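Local coordinates for cellulase (Uncultured bacterium, PDB 3WX5), which probably hydrolyses internal beta-1,4-glucosidic linkages of cellulose as an endoglucanase of glycoside hydrolase family 12, at residues N59-G70 / L225-D236; V31-I39 / W85-G93. All coordinates share one frame; numbering follows the deposited sequence.

Interaction 1: N59-G70 / L225-D236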
loop_
_atom_site.group_PDB
_atom_site.type_symbol
_atom_site.label_atom_id
_atom_site.label_comp_id
_atom_site.label_asym_id
_atom_site.label_seq_id
_atom_site.Cartn_x
_atom_site.Cartn_y
_atom_site.Cartn_z
ATOM N N ASN A 59 9.081 -8.468 7.458
ATOM C CA ASN A 59 8.154 -9.498 6.949
ATOM C C ASN A 59 7.019 -9.656 7.975
ATOM O O ASN A 59 7.261 -9.548 9.179
ATOM C CB ASN A 59 8.835 -10.867 6.791
ATOM C CG ASN A 59 9.923 -10.880 5.736
ATOM O OD1 ASN A 59 10.110 -9.923 4.980
ATOM N ND2 ASN A 59 10.659 -11.991 5.683
ATOM N N PHE A 60 5.801 -9.935 7.512
ATOM C CA PHE A 60 4.687 -10.165 8.445
ATOM C C PHE A 60 3.691 -11.186 7.930
ATOM O O PHE A 60 3.522 -11.347 6.719
ATOM C CB PHE A 60 4.019 -8.853 8.923
ATOM C CG PHE A 60 3.247 -8.102 7.849
ATOM C CD1 PHE A 60 1.933 -8.474 7.525
ATOM C CD2 PHE A 60 3.808 -6.999 7.215
ATOM C CE1 PHE A 60 1.201 -7.787 6.539
ATOM C CE2 PHE A 60 3.072 -6.260 6.244
ATOM C CZ PHE A 60 1.768 -6.664 5.902
ATOM N N ILE A 61 3.059 -11.912 8.850
ATOM C CA ILE A 61 2.031 -12.869 8.439
ATOM C C ILE A 61 0.776 -12.609 9.262
ATOM O O ILE A 61 0.870 -12.282 10.457
ATOM C CB ILE A 61 2.543 -14.339 8.614
ATOM C CG1 ILE A 61 1.482 -15.355 8.172
ATOM C CG2 ILE A 61 2.933 -14.595 10.068
ATOM C CD1 ILE A 61 2.051 -16.758 7.908
ATOM N N LEU A 62 -0.394 -12.685 8.612
ATOM C CA LEU A 62 -1.683 -12.577 9.337
ATOM C C LEU A 62 -1.884 -13.891 10.106
ATOM O O LEU A 62 -2.088 -14.958 9.493
ATOM C CB LEU A 62 -2.846 -12.368 8.359
ATOM C CG LEU A 62 -3.114 -10.931 7.881
ATOM C CD1 LEU A 62 -3.733 -10.050 8.989
ATOM C CD2 LEU A 62 -1.843 -10.291 7.322
ATOM N N THR A 63 -1.819 -13.814 11.430
ATOM C CA THR A 63 -2.033 -14.999 12.259
ATOM C C THR A 63 -3.456 -15.075 12.764
ATOM O O THR A 63 -3.913 -16.138 13.217
ATOM C CB THR A 63 -1.065 -15.057 13.465
ATOM O OG1 THR A 63 -1.254 -13.904 14.275
ATOM C CG2 THR A 63 0.391 -15.130 12.993
ATOM N N ARG A 64 -4.166 -13.953 12.692
ATOM C CA ARG A 64 -5.580 -13.926 13.053
ATOM C C ARG A 64 -6.293 -12.864 12.236
ATOM O O ARG A 64 -5.819 -11.735 12.163
ATOM C CB ARG A 64 -5.734 -13.621 14.542
ATOM C CG ARG A 64 -7.163 -13.728 15.068
ATOM C CD ARG A 64 -7.227 -13.334 16.552
ATOM N NE ARG A 64 -8.598 -13.424 17.060
ATOM C CZ ARG A 64 -8.941 -13.248 18.334
ATOM N NH1 ARG A 64 -8.000 -13.034 19.246
ATOM N NH2 ARG A 64 -10.217 -13.336 18.701
ATOM N N ALA A 65 -7.395 -13.234 11.581
ATOM C CA ALA A 65 -8.188 -12.237 10.876
ATOM C C ALA A 65 -9.648 -12.624 10.834
ATOM O O ALA A 65 -10.050 -13.462 10.049
ATOM C CB ALA A 65 -7.641 -12.013 9.440
ATOM N N GLU A 66 -10.444 -12.005 11.693
ATOM C CA GLU A 66 -11.834 -12.385 11.803
ATOM C C GLU A 66 -12.810 -11.463 11.102
ATOM O O GLU A 66 -13.991 -11.414 11.449
ATOM C CB GLU A 66 -12.190 -12.566 13.270
ATOM C CG GLU A 66 -11.363 -13.713 13.836
ATOM C CD GLU A 66 -11.571 -13.911 15.315
ATOM O OE1 GLU A 66 -12.337 -13.121 15.925
ATOM O OE2 GLU A 66 -10.996 -14.885 15.851
ATOM N N HIS A 67 -12.370 -10.862 10.004
ATOM C CA HIS A 67 -13.169 -9.824 9.386
ATOM C C HIS A 67 -14.305 -10.423 8.600
ATOM O O HIS A 67 -14.155 -11.482 7.958
ATOM C CB HIS A 67 -12.303 -8.952 8.473
ATOM C CG HIS A 67 -11.095 -8.412 9.150
ATOM N ND1 HIS A 67 -11.170 -7.713 10.333
ATOM C CD2 HIS A 67 -9.776 -8.531 8.860
ATOM C CE1 HIS A 67 -9.947 -7.431 10.752
ATOM N NE2 HIS A 67 -9.086 -7.847 9.836
ATOM N N SER A 68 -15.450 -9.749 8.641
ATOM C CA SER A 68 -16.544 -10.091 7.732
ATOM C C SER A 68 -17.358 -8.830 7.496
ATOM O O SER A 68 -18.373 -8.595 8.176
ATOM C CB SER A 68 -17.441 -11.192 8.324
ATOM O OG SER A 68 -18.439 -11.593 7.361
ATOM N N ASN A 69 -16.862 -7.992 6.595
ATOM C CA ASN A 69 -17.190 -6.554 6.597
ATOM C C ASN A 69 -17.997 -6.179 5.375
ATOM O O ASN A 69 -18.083 -5.002 5.007
ATOM C CB ASN A 69 -15.902 -5.739 6.645
ATOM C CG ASN A 69 -16.074 -4.382 7.324
ATOM O OD1 ASN A 69 -15.440 -3.380 6.933
ATOM N ND2 ASN A 69 -16.881 -4.350 8.370
ATOM N N GLY A 70 -18.672 -7.155 4.769
ATOM C CA GLY A 70 -19.433 -6.836 3.560
ATOM C C GLY A 70 -18.503 -6.330 2.468
ATOM O O GLY A 70 -17.426 -6.903 2.254
ATOM N N LEU A 225 -8.260 -6.154 3.501
ATOM C CA LEU A 225 -9.045 -7.315 3.912
ATOM C C LEU A 225 -10.525 -6.928 3.996
ATOM O O LEU A 225 -10.873 -5.974 4.680
ATOM C CB LEU A 225 -8.557 -7.808 5.272
ATOM C CG LEU A 225 -7.074 -8.173 5.300
ATOM C CD1 LEU A 225 -6.690 -8.640 6.681
ATOM C CD2 LEU A 225 -6.747 -9.221 4.211
ATOM N N TRP A 226 -11.388 -7.641 3.262
ATOM C CA TRP A 226 -12.824 -7.509 3.463
ATOM C C TRP A 226 -13.353 -8.657 4.346
ATOM O O TRP A 226 -14.247 -8.464 5.168
ATOM C CB TRP A 226 -13.570 -7.529 2.135
ATOM C CG TRP A 226 -13.399 -6.286 1.266
ATOM C CD1 TRP A 226 -14.321 -5.294 1.062
ATOM C CD2 TRP A 226 -12.327 -6.030 0.353
ATOM N NE1 TRP A 226 -13.864 -4.410 0.105
ATOM C CE2 TRP A 226 -12.654 -4.860 -0.364
ATOM C CE3 TRP A 226 -11.095 -6.654 0.104
ATOM C CZ2 TRP A 226 -11.793 -4.289 -1.302
ATOM C CZ3 TRP A 226 -10.247 -6.087 -0.854
ATOM C CH2 TRP A 226 -10.622 -4.934 -1.561
ATOM N N GLU A 227 -12.812 -9.862 4.135
ATOM C CA GLU A 227 -13.316 -11.056 4.816
ATOM C C GLU A 227 -12.118 -11.960 5.057
ATOM O O GLU A 227 -11.378 -12.262 4.124
ATOM C CB GLU A 227 -14.333 -11.756 3.914
ATOM C CG GLU A 227 -15.394 -12.585 4.613
ATOM C CD GLU A 227 -16.575 -12.828 3.660
ATOM O OE1 GLU A 227 -16.355 -13.527 2.667
ATOM O OE2 GLU A 227 -17.621 -12.136 3.753
ATOM N N GLY A 228 -11.873 -12.330 6.312
ATOM C CA GLY A 228 -10.765 -13.261 6.601
ATOM C C GLY A 228 -9.385 -12.670 6.377
ATOM O O GLY A 228 -9.171 -11.470 6.576
ATOM N N GLY A 229 -8.444 -13.506 5.941
ATOM C CA GLY A 229 -7.082 -13.028 5.698
ATOM C C GLY A 229 -5.989 -13.858 6.363
ATOM O O GLY A 229 -4.803 -13.712 6.049
ATOM N N ARG A 230 -6.372 -14.750 7.277
ATOM C CA ARG A 230 -5.363 -15.494 8.035
ATOM C C ARG A 230 -4.426 -16.271 7.124
ATOM O O ARG A 230 -4.868 -17.049 6.254
ATOM C CB ARG A 230 -6.006 -16.456 9.046
ATOM C CG ARG A 230 -4.950 -17.135 9.944
ATOM C CD ARG A 230 -5.603 -18.037 11.013
ATOM N NE ARG A 230 -6.256 -19.187 10.385
ATOM C CZ ARG A 230 -7.561 -19.285 10.118
ATOM N NH1 ARG A 230 -8.412 -18.312 10.450
ATOM N NH2 ARG A 230 -8.021 -20.376 9.514
ATOM N N GLY A 231 -3.133 -16.105 7.352
ATOM C CA GLY A 231 -2.143 -16.794 6.513
ATOM C C GLY A 231 -1.525 -15.991 5.376
ATOM O O GLY A 231 -0.470 -16.376 4.852
ATOM N N LEU A 232 -2.118 -14.848 5.019
ATOM C CA LEU A 232 -1.461 -13.972 4.039
ATOM C C LEU A 232 -0.131 -13.485 4.609
ATOM O O LEU A 232 -0.062 -13.104 5.768
ATOM C CB LEU A 232 -2.346 -12.767 3.704
ATOM C CG LEU A 232 -3.590 -13.070 2.853
ATOM C CD1 LEU A 232 -4.609 -11.893 2.990
ATOM C CD2 LEU A 232 -3.186 -13.276 1.398
ATOM N N LYS A 233 0.913 -13.473 3.787
ATOM C CA LYS A 233 2.236 -13.095 4.282
ATOM C C LYS A 233 2.873 -12.073 3.346
ATOM O O LYS A 233 2.861 -12.243 2.130
ATOM C CB LYS A 233 3.155 -14.330 4.365
ATOM C CG LYS A 233 4.516 -14.036 5.025
ATOM C CD LYS A 233 5.310 -15.338 5.317
ATOM C CE LYS A 233 6.690 -15.066 5.930
ATOM N NZ LYS A 233 6.657 -14.474 7.316
ATOM N N SER A 234 3.530 -11.089 3.941
ATOM C CA SER A 234 4.283 -10.052 3.211
ATOM C C SER A 234 5.777 -10.296 3.487
ATOM O O SER A 234 6.165 -10.394 4.651
ATOM C CB SER A 234 3.849 -8.676 3.743
ATOM O OG SER A 234 4.700 -7.585 3.353
ATOM N N SER A 235 6.591 -10.411 2.428
ATOM C CA SER A 235 8.042 -10.675 2.572
ATOM C C SER A 235 8.921 -9.801 1.681
ATOM O O SER A 235 8.500 -9.394 0.601
ATOM C CB SER A 235 8.326 -12.148 2.222
ATOM O OG SER A 235 7.492 -12.988 3.009
ATOM N N ASP A 236 10.169 -9.590 2.094
ATOM C CA ASP A 236 11.212 -9.108 1.183
ATOM C C ASP A 236 10.906 -7.699 0.655
ATOM O O ASP A 236 11.231 -7.382 -0.495
ATOM C CB ASP A 236 11.351 -10.050 -0.037
ATOM C CG ASP A 236 11.686 -11.503 0.340
ATOM O OD1 ASP A 236 12.348 -11.752 1.374
ATOM O OD2 ASP A 236 11.315 -12.393 -0.461
HETATM O O HOH W 1 12.935 -11.116 3.763
HETATM O O HOH W 2 9.790 -14.226 7.454
HETATM O O HOH W 3 -9.066 -15.546 8.417
HETATM O O HOH W 4 -8.560 -15.877 12.138
HETATM O O HOH W 5 -18.805 -10.098 5.038
HETATM O O HOH W 6 -17.266 -9.414 2.075
#
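Asn59 lies alongside Ser234, Ser235 and Asp236. Its CB rests 3.5 Å from Ser234 O, its CG comes near Ser235 CA, and OD1 accepts from Asp236 N (2.9 Å), a donor 37° above the amide's carbonyl plane. At the tip, ND2 donates to two waters, one linked to Asp236 OD1 and the other to Lys233 NZ; Asp236 OD2 forms a salt bridge with Arg109. Shortened to an alanine, this residue would probably leave Asp236 N without its acceptor and break both water links.

Phe60 and Ser234 exchange paired backbone bonds in an antiparallel hydrogen-bonded pair. CG of Phe60 sits between the backbone N and the carbonyl carbon (chi1 69°), which folds the ring beneath Ser234, whose CB stands 3.6 Å from the ring centroid in a CH-pi contact over the face; Ser234 OG is hydrogen-bonded to Trp108 NE1. Strands 60-65 and 233-243 are neighbours in one sheet of the beta-sandwich that characterises family 12 enzymes. On its other face, Ile61 CB packs against Lys233 CG.

Beyond Ile61, the type II turn Gly229-Leu232 replaces regular pairing. Gly231 N still donates to Leu62 O at 2.6 Å, and Leu62 N to Leu232 O. Leu62 and Leu225 meet tip to tip, CD1 to CD1 at 4.0 Å. Leu225 CD1 also touches the edge of the His67 imidazole at CD2 (3.8 Å), a ring whose ND1 is hydrogen-bonded to Thr47 and NE2 to Gln49. Backbone bonds from Gly228 N to His67 O and from Asn69 N to Trp226 O (3.0 Å) join the far loops.

Interaction 2: V31-I39 / W85-G93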
loop_
_atom_site.group_PDB
_atom_site.type_symbol
_atom_site.label_atom_id
_atom_site.label_comp_id
_atom_site.label_asym_id
_atom_site.label_seq_id
_atom_site.Cartn_x
_atom_site.Cartn_y
_atom_site.Cartn_z
ATOM N N VAL A 31 10.745 -1.370 11.995
ATOM C CA VAL A 31 11.509 -2.518 11.527
ATOM C C VAL A 31 12.714 -2.100 10.684
ATOM O O VAL A 31 12.789 -0.956 10.185
ATOM C CB VAL A 31 10.628 -3.532 10.688
ATOM C CG1 VAL A 31 9.431 -4.032 11.501
ATOM C CG2 VAL A 31 10.185 -2.872 9.392
ATOM N N ALA A 32 13.639 -3.047 10.491
ATOM C CA ALA A 32 14.805 -2.855 9.634
ATOM C C ALA A 32 15.587 -1.631 10.078
ATOM O O ALA A 32 15.917 -0.754 9.265
ATOM C CB ALA A 32 14.379 -2.717 8.169
ATOM N N GLY A 33 15.771 -1.523 11.385
ATOM C CA GLY A 33 16.526 -0.422 11.982
ATOM C C GLY A 33 15.827 0.914 11.818
ATOM O O GLY A 33 16.444 1.967 11.975
ATOM N N GLY A 34 14.521 0.885 11.565
ATOM C CA GLY A 34 13.761 2.125 11.457
ATOM C C GLY A 34 13.505 2.555 10.028
ATOM O O GLY A 34 12.858 3.575 9.801
ATOM N N ARG A 35 14.000 1.790 9.057
ATOM C CA ARG A 35 13.838 2.212 7.676
ATOM C C ARG A 35 12.372 2.066 7.220
ATOM O O ARG A 35 11.904 2.827 6.380
ATOM C CB ARG A 35 14.777 1.459 6.733
ATOM C CG ARG A 35 14.490 1.794 5.269
ATOM C CD ARG A 35 15.658 1.516 4.350
ATOM N NE ARG A 35 15.268 1.771 2.963
ATOM C CZ ARG A 35 15.288 2.966 2.376
ATOM N NH1 ARG A 35 15.713 4.040 3.030
ATOM N NH2 ARG A 35 14.915 3.084 1.114
ATOM N N TYR A 36 11.681 1.049 7.732
ATOM C CA TYR A 36 10.267 0.830 7.412
ATOM C C TYR A 36 9.463 0.724 8.703
ATOM O O TYR A 36 10.028 0.629 9.788
ATOM C CB TYR A 36 10.058 -0.439 6.549
ATOM C CG TYR A 36 10.899 -0.482 5.301
ATOM C CD1 TYR A 36 10.748 0.472 4.292
ATOM C CD2 TYR A 36 11.884 -1.452 5.142
ATOM C CE1 TYR A 36 11.604 0.482 3.191
ATOM C CE2 TYR A 36 12.705 -1.473 4.020
ATOM C CZ TYR A 36 12.574 -0.493 3.079
ATOM O OH TYR A 36 13.410 -0.489 1.990
ATOM N N ARG A 37 8.145 0.771 8.575
ATOM C CA ARG A 37 7.242 0.600 9.703
ATOM C C ARG A 37 6.160 -0.363 9.277
ATOM O O ARG A 37 5.650 -0.238 8.167
ATOM C CB ARG A 37 6.585 1.932 9.996
ATOM C CG ARG A 37 5.923 2.016 11.347
ATOM C CD ARG A 37 6.213 3.389 11.942
ATOM N NE ARG A 37 5.096 3.811 12.756
ATOM C CZ ARG A 37 4.979 3.541 14.044
ATOM N NH1 ARG A 37 5.949 2.881 14.670
ATOM N NH2 ARG A 37 3.900 3.940 14.704
ATOM N N VAL A 38 5.722 -1.221 10.192
ATOM C CA VAL A 38 4.632 -2.147 9.914
ATOM C C VAL A 38 3.428 -1.801 10.803
ATOM O O VAL A 38 3.585 -1.458 11.987
ATOM C CB VAL A 38 5.063 -3.610 10.142
ATOM C CG1 VAL A 38 3.867 -4.575 9.951
ATOM C CG2 VAL A 38 6.213 -3.966 9.171
ATOM N N ILE A 39 2.238 -1.794 10.206
ATOM C CA ILE A 39 1.049 -1.346 10.934
ATOM C C ILE A 39 -0.020 -2.406 10.809
ATOM O O ILE A 39 -0.228 -2.948 9.714
ATOM C CB ILE A 39 0.526 0.022 10.395
ATOM C CG1 ILE A 39 0.453 0.035 8.856
ATOM C CG2 ILE A 39 1.399 1.183 10.907
ATOM C CD1 ILE A 39 -0.210 1.311 8.285
ATOM N N TRP A 85 -0.093 9.193 7.939
ATOM C CA TRP A 85 -0.813 10.042 8.882
ATOM C C TRP A 85 0.133 10.654 9.920
ATOM O O TRP A 85 -0.144 10.637 11.127
ATOM C CB TRP A 85 -1.958 9.290 9.556
ATOM C CG TRP A 85 -3.242 9.318 8.763
ATOM C CD1 TRP A 85 -4.291 10.190 8.913
ATOM C CD2 TRP A 85 -3.595 8.457 7.676
ATOM N NE1 TRP A 85 -5.273 9.910 8.001
ATOM C CE2 TRP A 85 -4.869 8.857 7.222
ATOM C CE3 TRP A 85 -2.936 7.423 7.013
ATOM C CZ2 TRP A 85 -5.529 8.213 6.172
ATOM C CZ3 TRP A 85 -3.597 6.771 5.960
ATOM C CH2 TRP A 85 -4.875 7.178 5.550
ATOM N N GLY A 86 1.251 11.191 9.435
ATOM C CA GLY A 86 2.187 11.920 10.300
ATOM C C GLY A 86 3.174 11.063 11.066
ATOM O O GLY A 86 4.075 11.595 11.724
ATOM N N ALA A 87 3.017 9.742 11.004
ATOM C CA ALA A 87 4.004 8.841 11.607
ATOM C C ALA A 87 5.067 8.441 10.577
ATOM O O ALA A 87 4.811 7.604 9.708
ATOM C CB ALA A 87 3.316 7.599 12.193
ATOM N N CYS A 88 6.259 9.030 10.691
ATOM C CA CYS A 88 7.323 8.879 9.689
ATOM C C CYS A 88 8.351 7.798 10.058
ATOM O O CYS A 88 8.687 7.593 11.243
ATOM C CB CYS A 88 8.027 10.231 9.423
ATOM S SG CYS A 88 6.950 11.619 8.833
ATOM N N THR A 89 8.854 7.111 9.041
ATOM C CA THR A 89 10.004 6.231 9.195
ATOM C C THR A 89 11.301 7.052 9.289
ATOM O O THR A 89 11.254 8.287 9.186
ATOM C CB THR A 89 10.072 5.229 8.041
ATOM O OG1 THR A 89 10.143 5.948 6.803
ATOM C CG2 THR A 89 8.815 4.368 8.030
ATOM N N SER A 90 12.434 6.386 9.476
ATOM C CA SER A 90 13.699 7.100 9.626
ATOM C C SER A 90 14.350 7.423 8.299
ATOM O O SER A 90 14.569 6.547 7.467
ATOM C CB SER A 90 14.692 6.331 10.502
ATOM O OG SER A 90 14.064 5.873 11.681
ATOM N N GLN A 91 14.689 8.695 8.139
ATOM C CA GLN A 91 15.386 9.173 6.956
ATOM C C GLN A 91 14.802 8.625 5.674
ATOM O O GLN A 91 15.511 8.072 4.864
ATOM C CB GLN A 91 16.848 8.795 7.028
ATOM C CG GLN A 91 17.513 9.383 8.271
ATOM C CD GLN A 91 18.998 9.504 8.107
ATOM O OE1 GLN A 91 19.699 8.504 7.888
ATOM N NE2 GLN A 91 19.491 10.734 8.151
ATOM N N SER A 92 13.513 8.836 5.477
ATOM C CA SER A 92 12.812 8.228 4.326
ATOM C C SER A 92 13.050 8.977 3.018
ATOM O O SER A 92 12.915 8.405 1.922
ATOM C CB SER A 92 11.309 8.158 4.590
ATOM O OG SER A 92 10.730 9.451 4.499
ATOM N N GLY A 93 13.432 10.249 3.133
ATOM C CA GLY A 93 13.502 11.132 1.970
ATOM C C GLY A 93 12.149 11.670 1.526
ATOM O O GLY A 93 12.057 12.368 0.507
HETATM O O HOH W 7 11.938 4.889 12.434
HETATM O O HOH W 8 12.692 5.374 5.949
#
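Gly34 O is gripped twice: Ser90 N donates to it at 2.9 Å, a nearly straight bond (164° at the hydrogen) tilted from the carbonyl plane, and a water adds a second, longer bond. Ser90 CB lies 3.4 Å from Gly34 O, and a side chain on Gly34 would run into Ser90 OG.

The next carbonyl, Arg35 O, is reached through a second water, which donates to both Arg35 O and Ser90 O and accepts from Thr89 OG1. Thr89 turns its two branches to different tasks. Its hydroxyl sits between the backbone N and the carbonyl carbon (chi1 58°), where it also takes a bond from Gly82 N; its methyl CG2 lies alongside strand 36-39, 3.7 Å from Arg37 N and 3.8 Å from Arg37 CB. Farther out, Arg37 bends so that NE passes 4.2 Å from Ala87 CB, while NH1 forms a salt bridge with Asp30. Arg35 lays its CG over the centre of the Tyr36 ring and bonds Tyr36 OH through NE; Val239 O takes Arg35 NH2, and Val239 N is hydrogen-bonded to Tyr36 OH.

Gly34 belongs to the turn between strands 28-31 and 36-39, at whose end Arg35 and Tyr36 form a classic bulge facing Val31. Strand 36-39 pairs on its other edge with strand 78-80, and the segment 85-93, held by the Cys83-Cys88 disulfide, runs beside this hairpin.

Interaction 1 is the larger contact, burying 985 Å² against 310 Å² for interaction 2, and each mixes buried with exposed residues. The first joins neighbouring strands within one sheet of the sandwich and then loops beyond them, chiefly through direct backbone bonds and apolar side chains. The second sets the largely irregular segment 85-93 against a hairpin of the other sheet, with one direct hydrogen bond, two bridging waters and a threonine methyl. Their centres lie about 21 Å apart, yet they touch: Phe60 CD2 meets Val38 CG1 at 3.7 Å, an apolar contact that brings strand 60-65 against strand 36-39 between the two sheets.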